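Local atomic coordinates of type VII secretion system protein EssB (Staphylococcus aureus, PDB entry 4ANN), a protein that forms part of the type VII (Ess) secretion system in the cell membrane and is probably required for secretion of EsxA and EsxB. Residues E32-M37 / D57-H62; E41-S44 / I48-E51; D73-F78 / L84-N89; L105-L110 / Q155-L160. All blocks are in the same frame, centred on the assembly; numbering follows the deposited sequence. Where two conformers were deposited one is given.

Contact 1: residues E32-M37 / D57-H62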
loop_
_atom_site.group_PDB
_atom_site.type_symbol
_atom_site.label_atom_id
_atom_site.label_comp_id
_atom_site.label_asym_id
_atom_site.label_seq_id
_atom_site.Cartn_x
_atom_site.Cartn_y
_atom_site.Cartn_z
ATOM N N GLU A 32 -15.412 18.811 15.260
ATOM C CA GLU A 32 -16.591 18.340 14.608
ATOM C C GLU A 32 -16.375 17.075 13.791
ATOM O O GLU A 32 -17.311 16.591 13.170
ATOM C CB GLU A 32 -17.099 19.410 13.592
ATOM C CG GLU A 32 -15.912 19.783 12.685
ATOM C CD GLU A 32 -15.173 21.030 13.087
ATOM O OE1 GLU A 32 -14.881 21.367 14.293
ATOM O OE2 GLU A 32 -14.846 21.735 12.091
ATOM N N HIS A 33 -15.166 16.568 13.696
ATOM C CA HIS A 33 -14.839 15.358 13.029
ATOM C C HIS A 33 -14.576 14.213 14.015
ATOM O O HIS A 33 -14.291 13.091 13.568
ATOM C CB HIS A 33 -13.607 15.545 12.156
ATOM C CG HIS A 33 -13.849 16.432 10.998
ATOM N ND1 HIS A 33 -12.816 17.089 10.352
ATOM C CD2 HIS A 33 -14.999 16.777 10.385
ATOM C CE1 HIS A 33 -13.317 17.812 9.368
ATOM N NE2 HIS A 33 -14.643 17.646 9.359
ATOM N N PHE A 34 -14.605 14.427 15.335
ATOM C CA PHE A 34 -14.389 13.287 16.242
ATOM C C PHE A 34 -15.299 12.100 15.944
ATOM O O PHE A 34 -14.877 10.944 16.052
ATOM C CB PHE A 34 -14.556 13.783 17.682
ATOM C CG PHE A 34 -13.330 14.486 18.295
ATOM C CD1 PHE A 34 -12.354 15.083 17.570
ATOM C CD2 PHE A 34 -13.164 14.536 19.652
ATOM C CE1 PHE A 34 -11.286 15.709 18.214
ATOM C CE2 PHE A 34 -12.153 15.141 20.341
ATOM C CZ PHE A 34 -11.176 15.743 19.564
ATOM N N HIS A 35 -16.547 12.437 15.513
ATOM C CA HIS A 35 -17.583 11.438 15.335
ATOM C C HIS A 35 -17.387 10.681 14.043
ATOM O O HIS A 35 -18.153 9.816 13.649
ATOM C CB HIS A 35 -19.000 12.035 15.265
ATOM C CG HIS A 35 -19.183 12.731 13.947
ATOM N ND1 HIS A 35 -19.879 12.246 12.886
ATOM C CD2 HIS A 35 -18.683 13.935 13.563
ATOM C CE1 HIS A 35 -19.823 13.126 11.909
ATOM N NE2 HIS A 35 -19.101 14.163 12.275
ATOM N N LEU A 36 -16.318 10.986 13.318
ATOM C CA LEU A 36 -16.007 10.180 12.159
ATOM C C LEU A 36 -14.914 9.184 12.435
ATOM O O LEU A 36 -14.626 8.356 11.580
ATOM C CB LEU A 36 -15.594 11.114 11.018
ATOM C CG LEU A 36 -16.731 12.039 10.614
ATOM C CD1 LEU A 36 -16.216 13.121 9.703
ATOM C CD2 LEU A 36 -17.854 11.217 9.932
ATOM N N MET A 37 -14.268 9.273 13.624
ATOM C CA MET A 37 -13.095 8.397 13.839
ATOM C C MET A 37 -13.490 6.925 13.827
ATOM O O MET A 37 -12.673 6.048 13.531
ATOM C CB MET A 37 -12.374 8.839 15.105
ATOM C CG MET A 37 -11.723 10.211 15.023
ATOM S SD MET A 37 -10.246 10.341 13.977
ATOM C CE MET A 37 -10.955 10.975 12.488
ATOM N N ASP A 57 -6.327 12.300 25.480
ATOM C CA ASP A 57 -5.869 13.318 24.525
ATOM C C ASP A 57 -5.525 12.746 23.143
ATOM O O ASP A 57 -4.971 13.452 22.300
ATOM C CB ASP A 57 -4.714 14.118 25.095
ATOM C CG ASP A 57 -5.085 15.008 26.247
ATOM O OD1 ASP A 57 -6.264 15.208 26.599
ATOM O OD2 ASP A 57 -4.082 15.540 26.856
ATOM N N SER A 58 -5.850 11.466 22.877
ATOM C CA SER A 58 -5.531 10.852 21.613
ATOM C C SER A 58 -6.560 9.755 21.337
ATOM O O SER A 58 -7.277 9.303 22.225
ATOM C CB SER A 58 -4.125 10.281 21.567
ATOM O OG SER A 58 -4.030 9.144 22.413
ATOM N N PHE A 59 -6.551 9.300 20.081
ATOM C CA PHE A 59 -7.144 8.091 19.655
ATOM C C PHE A 59 -6.032 7.107 19.350
ATOM O O PHE A 59 -4.931 7.501 18.870
ATOM C CB PHE A 59 -7.972 8.267 18.398
ATOM C CG PHE A 59 -9.167 9.188 18.527
ATOM C CD1 PHE A 59 -10.373 8.713 19.008
ATOM C CD2 PHE A 59 -9.097 10.534 18.206
ATOM C CE1 PHE A 59 -11.484 9.494 19.168
ATOM C CE2 PHE A 59 -10.194 11.337 18.360
ATOM C CZ PHE A 59 -11.386 10.842 18.840
ATOM N N GLN A 60 -6.250 5.824 19.608
ATOM C CA GLN A 60 -5.290 4.796 19.200
ATOM C C GLN A 60 -6.026 3.769 18.343
ATOM O O GLN A 60 -7.206 3.455 18.511
ATOM C CB GLN A 60 -4.582 4.165 20.402
ATOM C CG GLN A 60 -3.560 5.078 21.027
ATOM C CD GLN A 60 -2.830 4.509 22.238
ATOM O OE1 GLN A 60 -3.154 3.437 22.681
ATOM N NE2 GLN A 60 -1.828 5.232 22.698
ATOM N N ILE A 61 -5.298 3.248 17.368
ATOM C CA ILE A 61 -5.725 2.180 16.489
ATOM C C ILE A 61 -4.820 0.962 16.680
ATOM O O ILE A 61 -3.607 1.065 16.699
ATOM C CB ILE A 61 -5.704 2.578 14.996
ATOM C CG1 ILE A 61 -6.852 3.544 14.640
ATOM C CG2 ILE A 61 -5.664 1.372 14.096
ATOM C CD1 ILE A 61 -8.223 2.924 14.475
ATOM N N HIS A 62 -5.425 -0.212 16.833
ATOM C CA HIS A 62 -4.684 -1.479 16.784
ATOM C C HIS A 62 -5.187 -2.236 15.566
ATOM O O HIS A 62 -6.371 -2.274 15.250
ATOM C CB HIS A 62 -4.873 -2.313 18.028
ATOM C CG HIS A 62 -4.220 -1.734 19.242
ATOM N ND1 HIS A 62 -4.678 -0.657 19.946
ATOM C CD2 HIS A 62 -3.065 -2.098 19.828
ATOM C CE1 HIS A 62 -3.855 -0.386 20.948
ATOM N NE2 HIS A 62 -2.876 -1.278 20.884
#

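Contact 2: residues E41-S44 / I48-E51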
loop_
_atom_site.group_PDB
_atom_site.type_symbol
_atom_site.label_atom_id
_atom_site.label_comp_id
_atom_site.label_asym_id
_atom_site.label_seq_id
_atom_site.Cartn_x
_atom_site.Cartn_y
_atom_site.Cartn_z
ATOM N N GLU A 41 -12.246 2.101 12.135
ATOM C CA GLU A 41 -12.361 0.735 12.581
ATOM C C GLU A 41 -13.495 0.000 11.879
ATOM O O GLU A 41 -13.741 -1.167 12.180
ATOM C CB GLU A 41 -12.490 0.604 14.114
ATOM C CG GLU A 41 -13.802 1.166 14.642
ATOM C CD GLU A 41 -14.019 0.953 16.111
ATOM O OE1 GLU A 41 -13.264 0.234 16.799
ATOM O OE2 GLU A 41 -15.037 1.536 16.608
ATOM N N GLN A 42 -14.198 0.615 10.929
ATOM C CA GLN A 42 -15.248 -0.059 10.208
ATOM C C GLN A 42 -14.650 -1.069 9.226
ATOM O O GLN A 42 -13.702 -0.752 8.539
ATOM C CB GLN A 42 -16.074 0.983 9.439
ATOM C CG GLN A 42 -17.314 0.452 8.837
ATOM C CD GLN A 42 -18.307 1.526 8.368
ATOM O OE1 GLN A 42 -19.165 1.964 9.155
ATOM N NE2 GLN A 42 -18.145 1.920 7.127
ATOM N N HIS A 43 -15.181 -2.274 9.141
ATOM C CA HIS A 43 -14.696 -3.191 8.132
ATOM C C HIS A 43 -14.763 -2.577 6.737
ATOM O O HIS A 43 -15.777 -1.966 6.383
ATOM C CB HIS A 43 -15.494 -4.493 8.150
ATOM C CG HIS A 43 -14.947 -5.408 7.089
ATOM N ND1 HIS A 43 -13.738 -6.091 7.146
ATOM C CD2 HIS A 43 -15.479 -5.721 5.895
ATOM C CE1 HIS A 43 -13.573 -6.815 6.064
ATOM N NE2 HIS A 43 -14.613 -6.590 5.280
ATOM N N SER A 44 -13.682 -2.782 5.973
ATOM C CA SER A 44 -13.603 -2.403 4.590
ATOM C C SER A 44 -12.946 -3.537 3.797
ATOM O O SER A 44 -11.953 -4.086 4.307
ATOM C CB SER A 44 -12.716 -1.177 4.382
ATOM O OG SER A 44 -12.361 -1.032 3.004
ATOM N N ILE A 48 -6.951 -3.923 6.294
ATOM C CA ILE A 48 -6.796 -4.734 7.510
ATOM C C ILE A 48 -7.838 -4.262 8.497
ATOM O O ILE A 48 -8.050 -3.046 8.682
ATOM C CB ILE A 48 -5.338 -4.515 8.086
ATOM C CG1 ILE A 48 -4.281 -4.985 7.066
ATOM C CG2 ILE A 48 -5.153 -5.061 9.454
ATOM C CD1 ILE A 48 -4.268 -6.458 6.903
ATOM N N ASP A 49 -8.482 -5.185 9.185
ATOM C CA ASP A 49 -9.398 -4.827 10.258
ATOM C C ASP A 49 -8.642 -4.133 11.405
ATOM O O ASP A 49 -7.493 -4.422 11.654
ATOM C CB ASP A 49 -10.104 -6.043 10.803
ATOM C CG ASP A 49 -11.207 -6.520 9.842
ATOM O OD1 ASP A 49 -11.734 -5.748 9.009
ATOM O OD2 ASP A 49 -11.584 -7.724 9.978
ATOM N N ALA A 50 -9.332 -3.209 12.044
ATOM C CA ALA A 50 -8.716 -2.344 13.022
ATOM C C ALA A 50 -9.735 -2.080 14.148
ATOM O O ALA A 50 -10.943 -2.196 13.962
ATOM C CB ALA A 50 -8.276 -1.044 12.448
ATOM N N GLU A 51 -9.178 -1.672 15.266
ATOM C CA GLU A 51 -9.917 -1.412 16.484
ATOM C C GLU A 51 -9.547 -0.032 17.005
ATOM O O GLU A 51 -8.364 0.297 17.100
ATOM C CB GLU A 51 -9.558 -2.549 17.452
ATOM C CG GLU A 51 -9.776 -3.974 16.960
ATOM C CD GLU A 51 -8.703 -4.720 16.217
ATOM O OE1 GLU A 51 -7.489 -4.789 16.531
ATOM O OE2 GLU A 51 -9.035 -5.372 15.189
HETATM O O HOH W 1 -12.029 -2.958 10.796
HETATM O O HOH W 2 -11.349 -3.720 7.406
#

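Contact 3: residues D73-F78 / L84-N89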
loop_
_atom_site.group_PDB
_atom_site.type_symbol
_atom_site.label_atom_id
_atom_site.label_comp_id
_atom_site.label_asym_id
_atom_site.label_seq_id
_atom_site.Cartn_x
_atom_site.Cartn_y
_atom_site.Cartn_z
ATOM N N ASP A 73 6.033 -8.910 1.490
ATOM C CA ASP A 73 7.357 -9.472 1.324
ATOM C C ASP A 73 7.364 -10.980 1.172
ATOM O O ASP A 73 8.363 -11.547 0.705
ATOM C CB ASP A 73 8.268 -9.099 2.496
ATOM C CG ASP A 73 8.751 -7.665 2.474
ATOM O OD1 ASP A 73 8.719 -6.997 1.457
ATOM O OD2 ASP A 73 9.221 -7.289 3.599
ATOM N N ASN A 74 6.268 -11.648 1.558
ATOM C CA ASN A 74 6.205 -13.109 1.377
ATOM C C ASN A 74 6.156 -13.523 -0.071
ATOM O O ASN A 74 6.434 -14.680 -0.397
ATOM C CB ASN A 74 4.936 -13.648 2.100
ATOM C CG ASN A 74 5.055 -13.611 3.582
ATOM O OD1 ASN A 74 5.760 -12.746 4.183
ATOM N ND2 ASN A 74 4.324 -14.520 4.206
ATOM N N ILE A 75 5.780 -12.637 -0.999
ATOM C CA ILE A 75 5.623 -13.036 -2.388
ATOM C C ILE A 75 6.963 -13.161 -3.131
ATOM O O ILE A 75 7.006 -13.654 -4.236
ATOM C CB ILE A 75 4.680 -12.115 -3.185
ATOM C CG1 ILE A 75 5.276 -10.810 -3.634
ATOM C CG2 ILE A 75 3.357 -11.912 -2.432
ATOM C CD1 ILE A 75 4.381 -10.035 -4.609
ATOM N N LYS A 76 8.053 -12.712 -2.525
ATOM C CA LYS A 76 9.333 -12.661 -3.221
ATOM C C LYS A 76 9.854 -14.031 -3.605
ATOM O O LYS A 76 10.597 -14.154 -4.582
ATOM C CB LYS A 76 10.361 -11.914 -2.377
ATOM C CG LYS A 76 9.994 -10.471 -2.129
ATOM C CD LYS A 76 10.974 -9.683 -1.295
ATOM C CE LYS A 76 10.574 -8.278 -1.052
ATOM N NZ LYS A 76 11.564 -7.541 -0.241
ATOM N N SER A 77 9.458 -15.071 -2.872
ATOM C CA SER A 77 9.858 -16.421 -3.134
ATOM C C SER A 77 8.840 -17.201 -3.948
ATOM O O SER A 77 9.036 -18.407 -4.165
ATOM C CB SER A 77 10.145 -17.154 -1.790
ATOM O OG SER A 77 9.075 -17.040 -0.873
ATOM N N PHE A 78 7.765 -16.566 -4.396
ATOM C CA PHE A 78 6.751 -17.245 -5.206
ATOM C C PHE A 78 7.262 -17.603 -6.570
ATOM O O PHE A 78 8.181 -16.988 -7.121
ATOM C CB PHE A 78 5.519 -16.422 -5.307
ATOM C CG PHE A 78 4.609 -16.265 -4.129
ATOM C CD1 PHE A 78 4.901 -16.817 -2.881
ATOM C CD2 PHE A 78 3.418 -15.566 -4.252
ATOM C CE1 PHE A 78 4.030 -16.654 -1.827
ATOM C CE2 PHE A 78 2.551 -15.407 -3.226
ATOM C CZ PHE A 78 2.855 -15.943 -2.003
ATOM N N LEU A 84 3.542 -12.683 -10.297
ATOM C CA LEU A 84 2.941 -11.734 -11.237
ATOM C C LEU A 84 1.452 -11.540 -10.986
ATOM O O LEU A 84 0.967 -10.432 -11.063
ATOM C CB LEU A 84 3.183 -12.167 -12.685
ATOM C CG LEU A 84 4.627 -11.966 -13.181
ATOM C CD1 LEU A 84 4.884 -12.725 -14.438
ATOM C CD2 LEU A 84 4.897 -10.464 -13.340
ATOM N N ARG A 85 0.728 -12.608 -10.662
ATOM C CA ARG A 85 -0.700 -12.480 -10.369
ATOM C C ARG A 85 -0.911 -11.500 -9.209
ATOM O O ARG A 85 -1.771 -10.607 -9.269
ATOM C CB ARG A 85 -1.310 -13.823 -10.102
ATOM C CG ARG A 85 -2.804 -13.756 -9.854
ATOM C CD ARG A 85 -3.470 -15.119 -9.850
ATOM N NE ARG A 85 -3.126 -15.984 -8.716
ATOM C CZ ARG A 85 -3.693 -15.963 -7.546
ATOM N NH1 ARG A 85 -4.612 -15.051 -7.262
ATOM N NH2 ARG A 85 -3.328 -16.844 -6.634
ATOM N N TYR A 86 -0.165 -11.705 -8.123
ATOM C CA TYR A 86 -0.256 -10.850 -6.971
ATOM C C TYR A 86 0.122 -9.417 -7.317
ATOM O O TYR A 86 -0.581 -8.451 -6.930
ATOM C CB TYR A 86 0.620 -11.371 -5.833
ATOM C CG TYR A 86 -0.022 -12.484 -5.001
ATOM C CD1 TYR A 86 -0.507 -13.668 -5.533
ATOM C CD2 TYR A 86 -0.156 -12.328 -3.616
ATOM C CE1 TYR A 86 -1.079 -14.642 -4.760
ATOM C CE2 TYR A 86 -0.729 -13.308 -2.840
ATOM C CZ TYR A 86 -1.213 -14.470 -3.411
ATOM O OH TYR A 86 -1.804 -15.445 -2.659
ATOM N N LEU A 87 1.222 -9.229 -8.036
ATOM C CA LEU A 87 1.649 -7.882 -8.425
ATOM C C LEU A 87 0.604 -7.175 -9.278
ATOM O O LEU A 87 0.328 -5.987 -9.054
ATOM C CB LEU A 87 2.978 -7.934 -9.145
ATOM C CG LEU A 87 4.210 -8.247 -8.321
ATOM C CD1 LEU A 87 5.391 -8.530 -9.222
ATOM C CD2 LEU A 87 4.505 -7.129 -7.357
ATOM N N LEU A 88 0.022 -7.876 -10.242
ATOM C CA LEU A 88 -1.027 -7.323 -11.080
ATOM C C LEU A 88 -2.214 -6.902 -10.242
ATOM O O LEU A 88 -2.846 -5.870 -10.493
ATOM C CB LEU A 88 -1.407 -8.313 -12.147
ATOM C CG LEU A 88 -0.449 -8.374 -13.348
ATOM C CD1 LEU A 88 -0.592 -9.673 -14.116
ATOM C CD2 LEU A 88 -0.704 -7.176 -14.282
ATOM N N ASN A 89 -2.547 -7.689 -9.229
ATOM C CA ASN A 89 -3.713 -7.372 -8.401
ATOM C C ASN A 89 -3.533 -6.157 -7.545
ATOM O O ASN A 89 -4.551 -5.608 -7.070
ATOM C CB ASN A 89 -4.097 -8.576 -7.537
ATOM C CG ASN A 89 -4.742 -9.724 -8.319
ATOM O OD1 ASN A 89 -5.209 -9.543 -9.437
ATOM N ND2 ASN A 89 -4.782 -10.874 -7.694
#

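Contact 4: residues L105-L110 / Q155-L160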
loop_
_atom_site.group_PDB
_atom_site.type_symbol
_atom_site.label_atom_id
_atom_site.label_comp_id
_atom_site.label_asym_id
_atom_site.label_seq_id
_atom_site.Cartn_x
_atom_site.Cartn_y
_atom_site.Cartn_z
ATOM N N LEU A 105 0.984 3.092 -0.117
ATOM C CA LEU A 105 1.479 1.933 -0.873
ATOM C C LEU A 105 2.918 1.685 -0.489
ATOM O O LEU A 105 3.828 2.468 -0.859
ATOM C CB LEU A 105 1.339 2.124 -2.360
ATOM C CG LEU A 105 1.671 0.901 -3.182
ATOM C CD1 LEU A 105 0.698 -0.228 -2.906
ATOM C CD2 LEU A 105 1.699 1.224 -4.671
ATOM N N ALA A 106 3.219 0.621 0.258
ATOM C CA ALA A 106 4.565 0.306 0.718
ATOM C C ALA A 106 4.598 -1.107 1.250
ATOM O O ALA A 106 3.539 -1.647 1.629
ATOM C CB ALA A 106 5.003 1.244 1.861
ATOM N N PRO A 107 5.761 -1.728 1.333
ATOM C CA PRO A 107 5.824 -3.144 1.800
ATOM C C PRO A 107 5.167 -3.375 3.138
ATOM O O PRO A 107 4.437 -4.363 3.305
ATOM C CB PRO A 107 7.314 -3.439 1.805
ATOM C CG PRO A 107 7.877 -2.545 0.720
ATOM C CD PRO A 107 7.076 -1.284 0.832
ATOM N N ASP A 108 5.406 -2.495 4.096
ATOM C CA ASP A 108 4.874 -2.698 5.448
ATOM C C ASP A 108 3.424 -2.274 5.575
ATOM O O ASP A 108 2.830 -2.370 6.659
ATOM C CB ASP A 108 5.725 -1.972 6.488
ATOM C CG ASP A 108 5.801 -0.480 6.335
ATOM O OD1 ASP A 108 5.413 0.115 5.323
ATOM O OD2 ASP A 108 6.354 0.135 7.280
ATOM N N GLU A 109 2.814 -1.789 4.506
ATOM C CA GLU A 109 1.464 -1.330 4.407
ATOM C C GLU A 109 0.584 -2.250 3.557
ATOM O O GLU A 109 -0.621 -1.971 3.453
ATOM C CB GLU A 109 1.446 0.109 3.855
ATOM C CG GLU A 109 1.969 1.122 4.819
ATOM C CD GLU A 109 0.962 1.458 5.916
ATOM O OE1 GLU A 109 -0.210 1.079 5.775
ATOM O OE2 GLU A 109 1.397 2.122 6.916
ATOM N N LEU A 110 1.151 -3.247 2.941
ATOM C CA LEU A 110 0.490 -4.033 1.937
ATOM C C LEU A 110 0.467 -5.510 2.349
ATOM O O LEU A 110 1.498 -6.116 2.637
ATOM C CB LEU A 110 1.235 -3.900 0.599
ATOM C CG LEU A 110 0.650 -4.684 -0.561
ATOM C CD1 LEU A 110 -0.775 -4.287 -0.868
ATOM C CD2 LEU A 110 1.529 -4.467 -1.808
ATOM N N GLN A 155 16.822 -5.827 -2.947
ATOM C CA GLN A 155 16.522 -4.431 -3.160
ATOM C C GLN A 155 15.740 -3.825 -1.989
ATOM O O GLN A 155 14.876 -4.473 -1.408
ATOM C CB GLN A 155 15.707 -4.238 -4.424
ATOM C CG GLN A 155 16.426 -4.690 -5.722
ATOM C CD GLN A 155 17.530 -3.794 -6.167
ATOM O OE1 GLN A 155 18.195 -3.127 -5.345
ATOM N NE2 GLN A 155 17.834 -3.778 -7.466
ATOM N N SER A 156 16.005 -2.558 -1.723
ATOM C CA SER A 156 15.315 -1.745 -0.775
ATOM C C SER A 156 14.248 -0.876 -1.424
ATOM O O SER A 156 14.537 -0.015 -2.245
ATOM C CB SER A 156 16.288 -0.813 -0.058
ATOM O OG SER A 156 15.573 0.143 0.717
ATOM N N PHE A 157 12.974 -1.089 -1.019
ATOM C CA PHE A 157 11.886 -0.242 -1.470
ATOM C C PHE A 157 12.174 1.223 -1.200
ATOM O O PHE A 157 12.003 2.080 -2.050
ATOM C CB PHE A 157 10.590 -0.679 -0.775
ATOM C CG PHE A 157 9.405 0.190 -1.087
ATOM C CD1 PHE A 157 8.616 -0.063 -2.192
ATOM C CD2 PHE A 157 9.076 1.230 -0.224
ATOM C CE1 PHE A 157 7.479 0.732 -2.416
ATOM C CE2 PHE A 157 7.961 2.008 -0.479
ATOM C CZ PHE A 157 7.168 1.753 -1.544
ATOM N N ASP A 158 12.566 1.517 0.040
ATOM C CA ASP A 158 12.846 2.895 0.415
ATOM C C ASP A 158 13.892 3.504 -0.490
ATOM O O ASP A 158 13.757 4.648 -0.975
ATOM C CB ASP A 158 13.297 2.971 1.878
ATOM C CG ASP A 158 12.162 2.690 2.846
ATOM O OD1 ASP A 158 10.988 2.630 2.490
ATOM O OD2 ASP A 158 12.482 2.465 4.045
ATOM N N ALA A 159 14.993 2.777 -0.722
ATOM C CA ALA A 159 16.055 3.323 -1.564
ATOM C C ALA A 159 15.548 3.633 -2.943
ATOM O O ALA A 159 15.887 4.640 -3.570
ATOM C CB ALA A 159 17.238 2.367 -1.669
ATOM N N LEU A 160 14.688 2.760 -3.500
ATOM C CA LEU A 160 14.143 2.976 -4.829
ATOM C C LEU A 160 13.221 4.182 -4.876
ATOM O O LEU A 160 13.303 4.981 -5.820
ATOM C CB LEU A 160 13.427 1.722 -5.317
ATOM C CG LEU A 160 14.312 0.498 -5.523
ATOM C CD1 LEU A 160 13.429 -0.759 -5.621
ATOM C CD2 LEU A 160 15.224 0.668 -6.726
#

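Contact 1: residues E32-M37 / D57-H62
The Phe59 ring meets two side chains of residues 32-37, one over a face and one at its edge. Met37 CG lies over one face, 3.9 Å from the centroid of the Phe59 ring and only 16° off the ring normal. This is a CH-pi contact, placed a little toward the CE2 and CZ rim. Phe34 is met by the edge of the same ring. Phe59 CZ points at one face of Phe34 and lies 4.2 Å from Phe34 CG, again nearer the rim than the centre. The two rings form a T-shaped (edge-to-face) pair, with centroids 5.5 Å apart and planes at 87°. The Met37 chain bends at its second torsion and its end leads away. SD stays above the Phe59 face, but at a distance. In the conformer given, SD is 4.7 Å from the centroid of the Phe59 ring, a long Met-aromatic contact. Met37 has a second conformer, so the sulfur position is less certain.

Both partners come from one turn of backbone. Met37 N donates to Phe34 O at 3.0 Å, and the two residues are three apart. Phe59 sits on strand 58-63, the middle strand of an antiparallel three-stranded sheet. Lys26 and Ile29 also touch Phe34, and Val128 touches Met37. The contact packs the loop after strand 21-25 against this sheet. Phe59 and Met37 are buried. With no polar bond between the two segments, the join depends on dispersion and on the weak electrostatics of C-H groups meeting ring faces.

Contact 2: residues E41-S44 / I48-E51
A first torsion of 180° swings the His43 ring away from its own backbone N and out to meet Asp49. Asp49 CG stands beside its own backbone N, and its carboxylate comes forward to the ring. His43 ND1 donates to Asp49 OD1 at 2.8 Å, and the N-H...O angle of 168° is nearly straight. The acceptor lies in the ring plane and uses its syn lone pair. The carboxylate plane is turned 67° from the ring.

Two waters bridge the segments beside this bond. Water 2 takes Ser44 N at 2.9 Å and also binds Asp49 OD1 at 2.6 Å. Water 1 accepts from Ala50 N at 3.0 Å and reaches Glu41 O at 2.8 Å. Its link to Asp49 OD1 is weak. Water 1 thus bridges the backbones, and water 2 ties Ser44 N to the carboxylate. Glu41 CB packs on Ala50 O at 3.2 Å, while Glu41 OE1 accepts from Leu52 N further on.

Arg123 binds the carbonyls of both Gln42 and Ile48, one from each segment. The whole is a His-carboxylate hydrogen bond at the neck of a short connecting loop, which leads into strand 50-54, within this chain an outermost strand of an antiparallel sheet.

Contact 3: residues D73-F78 / L84-N89
Ile75 is the bump here, and the hollow is the space between Tyr86 and Leu87 on helix 80-89. The contact folds a 3-10 turn back onto the helix that follows it in the chain. The two branches of Ile75 divide the work. CG2 meets Tyr86 CD2 at 3.7 Å, approaching the ring obliquely. CD1, at the end of the longer branch, rests on Leu87 CD2 at 4.0 Å. A first torsion of 78° puts CG1 between the backbone N and the carbonyl carbon, and the extended second torsion carries CD1 on to Leu87.

Phe78 supplies a second bump, a flat one. Its edge is driven onto the face of Tyr86 in a T-shaped pair, with centroids 5.2 Å apart and planes at 85°. The backbone bond from Phe78 N to Ile75 O, 3.0 Å long, keeps the two residues on one turn. Ile75 CA lies over the centre of the Phe78 ring. Phe112 adds another ring beside Tyr86. Leu87 continues inward onto Ala150 and Phe151 of helix 136-151, so Leu87 lies between Ile75 and that helix. At the tip of the T, Phe78 CE2 stands over the centre of the Tyr86 ring, 3.9 Å from Tyr86 CZ.

Contact 4: residues L105-L110 / Q155-L160
Pro107 presses its ring CH2 groups onto the face of Phe157, and this is the tight part of the contact. Pro107 CD sits over the middle of the aromatic ring, 3.4 Å from the Phe157 centroid and 13° off the normal. It is a close CH-pi contact. Pro107 CG leans toward the base of the ring, 3.6 Å from Phe157 CB. The far end of the ring is held by the residues before the proline. Ala106 CB touches Phe157 CE2 at 3.8 Å. Leu105 O lies 3.5 Å from Phe157 CZ and also accepts from Arg142 NH1.

Phe157 opens helix 157-162, and Ser156 is its N-cap. In the conformer given, Ser156 OG accepts from Ala159 N at 3.1 Å, a nearly straight bond of 169°. The Phe157 first torsion, 176°, sets CG opposite the backbone N and carries the ring away from the cap to the loop before strand 110-112. Ala145 of helix 136-151 also touches the ring, so the loop and two helices meet at Phe157.

The outer side is loose. Asp108 and Asp158 are exposed, and both were modelled in two conformers. Their carboxylates are not in contact, and the separation is uncertain. Asp158 lies in the first turn of its helix, where a negative charge would probably suit the helix end.

Contacts 1 and 2 share one antiparallel sheet, through the neighbouring strands 58-63 and 50-54. Their centres are about 14 Å apart, and they touch where His62 O probably bonds to Glu51 N. Contact 2 falls between the two segments of contact 1 in the chain. Contacts 3 and 4 follow. Both pack on helix 136-151, and both adjoin the sheet of strands 70-71, 110-112 and 118-120. Their centres are also about 14 Å apart, and Asp73 packs on Pro107. Contacts 1 and 3 lie about 34 Å apart between centres, on opposite sides of the chain's centre. A sheet-bearing end and a helical end are consistent with the protein-kinase clan assigned to this cytoplasmic part of EssB.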